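PDB 6BZN: halogenase PltM from Pseudomonas fluorescens, which halogenates phenolic substrates with the help of FAD, accepting chloride, bromide or iodide as the halide. Local coordinates for residues A[412-415]-A[416-419]; A[287-291]-A[292-296]. All blocks are in the same frame, centred on the assembly; numbering follows the deposited sequence.

Interaction 1: A[412-415]-A[416-419]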
loop_
_atom_site.group_PDB
_atom_site.type_symbol
_atom_site.label_atom_id
_atom_site.label_comp_id
_atom_site.label_asym_id
_atom_site.label_seq_id
_atom_site.Cartn_x
_atom_site.Cartn_y
_atom_site.Cartn_z
ATOM N N LEU A 412 22.991 7.696 5.097
ATOM C CA LEU A 412 21.807 8.079 5.865
ATOM C C LEU A 412 20.632 7.156 5.526
ATOM O O LEU A 412 19.960 6.640 6.435
ATOM C CB LEU A 412 21.452 9.550 5.619
ATOM C CG LEU A 412 20.195 10.118 6.294
ATOM C CD1 LEU A 412 20.228 9.921 7.793
ATOM C CD2 LEU A 412 20.052 11.587 5.934
ATOM N N TRP A 413 20.414 6.912 4.233
ATOM C CA TRP A 413 19.363 5.982 3.823
ATOM C C TRP A 413 19.587 4.604 4.452
ATOM O O TRP A 413 18.662 3.996 4.988
ATOM C CB TRP A 413 19.230 5.846 2.303
ATOM C CG TRP A 413 18.198 4.853 1.999
ATOM C CD1 TRP A 413 18.387 3.548 1.644
ATOM C CD2 TRP A 413 16.795 5.031 2.142
ATOM N NE1 TRP A 413 17.176 2.916 1.531
ATOM C CE2 TRP A 413 16.182 3.806 1.828
ATOM C CE3 TRP A 413 15.989 6.119 2.491
ATOM C CZ2 TRP A 413 14.792 3.639 1.840
ATOM C CZ3 TRP A 413 14.614 5.959 2.504
ATOM C CH2 TRP A 413 14.025 4.723 2.187
ATOM N N ASN A 414 20.821 4.117 4.381
ATOM C CA ASN A 414 21.136 2.792 4.910
ATOM C C ASN A 414 20.761 2.709 6.389
ATOM O O ASN A 414 20.076 1.767 6.801
ATOM C CB ASN A 414 22.627 2.473 4.647
ATOM C CG ASN A 414 23.056 1.117 5.169
ATOM O OD1 ASN A 414 22.246 0.235 5.439
ATOM N ND2 ASN A 414 24.372 0.950 5.321
ATOM N N VAL A 415 21.152 3.711 7.184
ATOM C CA VAL A 415 20.793 3.706 8.600
ATOM C C VAL A 415 19.264 3.807 8.757
ATOM O O VAL A 415 18.648 3.022 9.486
ATOM C CB VAL A 415 21.485 4.832 9.403
ATOM C CG1 VAL A 415 21.094 4.730 10.856
ATOM C CG2 VAL A 415 23.013 4.718 9.302
ATOM N N TRP A 416 18.671 4.766 8.048
ATOM C CA TRP A 416 17.225 5.008 8.146
ATOM C C TRP A 416 16.359 3.789 7.803
ATOM O O TRP A 416 15.376 3.531 8.502
ATOM C CB TRP A 416 16.796 6.221 7.304
ATOM C CG TRP A 416 15.309 6.306 7.150
ATOM C CD1 TRP A 416 14.589 5.944 6.062
ATOM C CD2 TRP A 416 14.367 6.699 8.147
ATOM N NE1 TRP A 416 13.251 6.150 6.285
ATOM C CE2 TRP A 416 13.086 6.599 7.569
ATOM C CE3 TRP A 416 14.480 7.152 9.467
ATOM C CZ2 TRP A 416 11.927 6.933 8.263
ATOM C CZ3 TRP A 416 13.325 7.495 10.155
ATOM C CH2 TRP A 416 12.061 7.372 9.548
ATOM N N HIS A 417 16.714 3.043 6.762
ATOM C CA HIS A 417 15.846 1.949 6.301
ATOM C C HIS A 417 15.627 0.880 7.370
ATOM O O HIS A 417 14.601 0.222 7.363
ATOM C CB HIS A 417 16.290 1.365 4.950
ATOM C CG HIS A 417 17.067 0.089 5.027
ATOM N ND1 HIS A 417 18.400 0.047 5.380
ATOM C CD2 HIS A 417 16.719 -1.186 4.729
ATOM C CE1 HIS A 417 18.831 -1.201 5.322
ATOM N NE2 HIS A 417 17.832 -1.968 4.923
ATOM N N ARG A 418 16.562 0.761 8.314
ATOM C CA ARG A 418 16.429 -0.172 9.435
ATOM C C ARG A 418 15.327 0.209 10.410
ATOM O O ARG A 418 14.811 -0.656 11.096
ATOM C CB ARG A 418 17.768 -0.308 10.182
ATOM C CG ARG A 418 18.868 -0.893 9.308
ATOM C CD ARG A 418 20.181 -0.125 9.409
ATOM N NE ARG A 418 21.056 -0.529 8.313
ATOM C CZ ARG A 418 21.768 -1.657 8.261
ATOM N NH1 ARG A 418 21.793 -2.515 9.287
ATOM N NH2 ARG A 418 22.466 -1.936 7.170
ATOM N N VAL A 419 14.969 1.493 10.471
ATOM C CA VAL A 419 13.822 1.952 11.276
ATOM C C VAL A 419 12.517 1.412 10.664
ATOM O O VAL A 419 11.712 0.770 11.350
ATOM C CB VAL A 419 13.812 3.494 11.414
ATOM C CG1 VAL A 419 12.568 3.995 12.143
ATOM C CG2 VAL A 419 15.064 3.964 12.143
#

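Interaction 2: A[287-291]-A[292-296]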
loop_
_atom_site.group_PDB
_atom_site.type_symbol
_atom_site.label_atom_id
_atom_site.label_comp_id
_atom_site.label_asym_id
_atom_site.label_seq_id
_atom_site.Cartn_x
_atom_site.Cartn_y
_atom_site.Cartn_z
ATOM N N PRO A 287 7.802 19.399 -11.442
ATOM C CA PRO A 287 7.895 19.235 -12.883
ATOM C C PRO A 287 7.103 20.316 -13.633
ATOM O O PRO A 287 6.113 20.823 -13.120
ATOM C CB PRO A 287 7.277 17.856 -13.112
ATOM C CG PRO A 287 6.307 17.706 -12.003
ATOM C CD PRO A 287 6.968 18.347 -10.826
ATOM N N THR A 288 7.570 20.661 -14.825
ATOM C CA THR A 288 6.942 21.697 -15.651
ATOM C C THR A 288 6.505 21.236 -17.034
ATOM O O THR A 288 5.713 21.926 -17.674
ATOM C CB THR A 288 7.905 22.883 -15.853
ATOM O OG1 THR A 288 9.182 22.398 -16.280
ATOM C CG2 THR A 288 8.065 23.647 -14.571
ATOM N N GLU A 289 6.998 20.093 -17.503
ATOM C CA GLU A 289 6.797 19.694 -18.899
ATOM C C GLU A 289 6.010 18.393 -18.983
ATOM O O GLU A 289 5.661 17.807 -17.962
ATOM C CB GLU A 289 8.149 19.572 -19.581
ATOM C CG GLU A 289 8.956 20.867 -19.518
ATOM C CD GLU A 289 10.202 20.808 -20.357
ATOM O OE1 GLU A 289 10.088 20.945 -21.591
ATOM O OE2 GLU A 289 11.293 20.613 -19.783
ATOM N N ALA A 290 5.733 17.951 -20.207
ATOM C CA ALA A 290 4.943 16.748 -20.423
ATOM C C ALA A 290 5.608 15.523 -19.777
ATOM O O ALA A 290 6.835 15.488 -19.639
ATOM C CB ALA A 290 4.730 16.519 -21.907
ATOM N N PRO A 291 4.804 14.515 -19.380
ATOM C CA PRO A 291 5.401 13.353 -18.696
ATOM C C PRO A 291 6.603 12.724 -19.407
ATOM O O PRO A 291 7.629 12.509 -18.763
ATOM C CB PRO A 291 4.230 12.373 -18.583
ATOM C CG PRO A 291 3.038 13.267 -18.488
ATOM C CD PRO A 291 3.332 14.422 -19.412
ATOM N N GLU A 292 6.518 12.468 -20.716
ATOM C CA GLU A 292 7.677 11.884 -21.423
ATOM C C GLU A 292 8.934 12.787 -21.383
ATOM O O GLU A 292 10.061 12.279 -21.272
ATOM C CB GLU A 292 7.320 11.465 -22.858
ATOM C CG GLU A 292 8.413 10.710 -23.618
ATOM C CD GLU A 292 8.899 9.406 -22.959
ATOM O OE1 GLU A 292 10.100 9.082 -23.168
ATOM O OE2 GLU A 292 8.116 8.695 -22.257
ATOM N N ILE A 293 8.746 14.103 -21.427
ATOM C CA ILE A 293 9.877 15.044 -21.335
ATOM C C ILE A 293 10.483 15.006 -19.920
ATOM O O ILE A 293 11.702 14.963 -19.762
ATOM C CB ILE A 293 9.472 16.486 -21.754
ATOM C CG1 ILE A 293 9.101 16.517 -23.248
ATOM C CG2 ILE A 293 10.602 17.479 -21.470
ATOM C CD1 ILE A 293 8.210 17.686 -23.632
ATOM N N GLU A 294 9.634 14.991 -18.901
ATOM C CA GLU A 294 10.111 14.862 -17.520
ATOM C C GLU A 294 10.861 13.537 -17.317
ATOM O O GLU A 294 11.896 13.504 -16.645
ATOM C CB GLU A 294 8.962 15.001 -16.522
ATOM C CG GLU A 294 8.353 16.398 -16.438
ATOM C CD GLU A 294 9.292 17.448 -15.832
ATOM O OE1 GLU A 294 10.159 17.107 -14.993
ATOM O OE2 GLU A 294 9.146 18.636 -16.189
ATOM N N PHE A 295 10.369 12.462 -17.928
ATOM C CA PHE A 295 11.031 11.164 -17.850
ATOM C C PHE A 295 12.444 11.245 -18.446
ATOM O O PHE A 295 13.417 10.861 -17.796
ATOM C CB PHE A 295 10.193 10.077 -18.550
ATOM C CG PHE A 295 10.758 8.687 -18.417
ATOM C CD1 PHE A 295 10.953 8.114 -17.161
ATOM C CD2 PHE A 295 11.069 7.929 -19.552
ATOM C CE1 PHE A 295 11.479 6.835 -17.033
ATOM C CE2 PHE A 295 11.583 6.645 -19.432
ATOM C CZ PHE A 295 11.788 6.094 -18.168
ATOM N N ARG A 296 12.555 11.808 -19.645
ATOM C CA ARG A 296 13.855 11.959 -20.296
ATOM C C ARG A 296 14.808 12.857 -19.497
ATOM O O ARG A 296 16.002 12.543 -19.414
ATOM C CB ARG A 296 13.719 12.478 -21.733
ATOM C CG ARG A 296 12.972 11.546 -22.679
ATOM C CD ARG A 296 13.663 10.203 -22.921
ATOM N NE ARG A 296 12.693 9.117 -23.112
ATOM C CZ ARG A 296 12.989 7.820 -23.258
ATOM N NH1 ARG A 296 14.253 7.392 -23.261
ATOM N NH2 ARG A 296 11.997 6.935 -23.406
#

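Interaction 1: A[412-415]-A[416-419]
N414 O takes two side-chain donors from the next turn, H417 ND1 at 2.8 Å and R418 NE at 2.9 Å. H417 ND1 comes with the oxygen close to its ring plane, while R418 NE sits well above the carbonyl plane. With CG anti to the backbone N (chi1 180°), N414 carries its amide to the same guanidinium, where N414 OD1 accepts from R418 NH2 at 2.8 Å and again, longer and more bent, from NE. Both oxygens lie in the guanidinium plane, though the amide is turned 62° from it. That fixes the arginine's rotation, and R418 NH1 and NH2 continue to backbone carbonyls of Y511 and N516.

R418 N bonds V415 O, three residues before it, at 3.3 Å and not N414 O, which is consistent with that carbonyl taking the two side-chain donors instead. The preceding bonds, W416 N to L412 O and H417 N to W413 O, are ordinary helical ones.

On another side of the helix W413 CZ3 touches W416 CD1 at 3.6 Å, the indoles tilted 55° to each other, and H417 CB packs against the W413 indole, 3.9 Å from W413 NE1. W416 NE1 bonds S403 of helix 383-406. Together W413, W416 and H417 form an aromatic cluster near the start of helix 410-441, in a buried part of the fold.

Interaction 2: A[287-291]-A[292-296]
E294 reaches back from the first turn of its helix to the loop that leads into it, and E294 OE2 collects two backbone N-H groups, T288 N and E289 N, each at 2.9 Å. E289 N uses the anti lone pair of that oxygen; T288 N meets it from above the carboxylate plane. A bend at chi2 (-68°) brings the acid round to this point, and P287 CB packs against E294 CD at 3.4 Å. The other oxygen, OE1, goes to Y285 OH, and K297 NZ adds a salt bridge to OE2. With an alanine here, the T288 and E289 amides would probably lose their shared acceptor, and this part of the loop would be freer to shift.

P291, the residue after the N-cap A290, opens the helix. Having no N-H, it spends no donor at this end, while its carbonyl takes F295 N at 2.9 Å and that of A290 takes E294 N in a nearly straight bond (169°). The P291 ring touches F218 and W318, on two strands of the mixed sheet.

I293 supplies the apolar side. Its CG2 branch lies against the carboxylate end of E289, 3.5 Å from E289 OE1, while I293 CD1 reaches A290 CB at 4.1 Å. E289 crosses I293 at about a right angle, and E289 OE2 is salt-bridged to K297.

E289 OE2 and E294 OE2 stand 4.6 Å apart, so two like charges share one lysine. K297 is likely to offset their repulsion, and the two amides on E294 should help keep that buried acid ionised.

How the interactions relate
Interaction 1 lies wholly in the interior, within helix 410-441, whereas interaction 2 is partly exposed where a loop after strand 273-281 becomes helix 291-301. No element is shared between them, and their nearest atoms are about 19 Å apart. Both nonetheless touch the seven-stranded mixed sheet: W413 meets F112 of strand 109-114, while P287, P291 and F295 rest on strands 215-223 and 313-321. Residues 412-419 combine aromatic packing against neighbouring helices with an arginine held by neutral oxygens. Residues 287-296 rely on carboxylates, which take loop amides, a lysine and, at E292, the guanidinium of R296, at a helix start that is only partly buried, although E294 itself is.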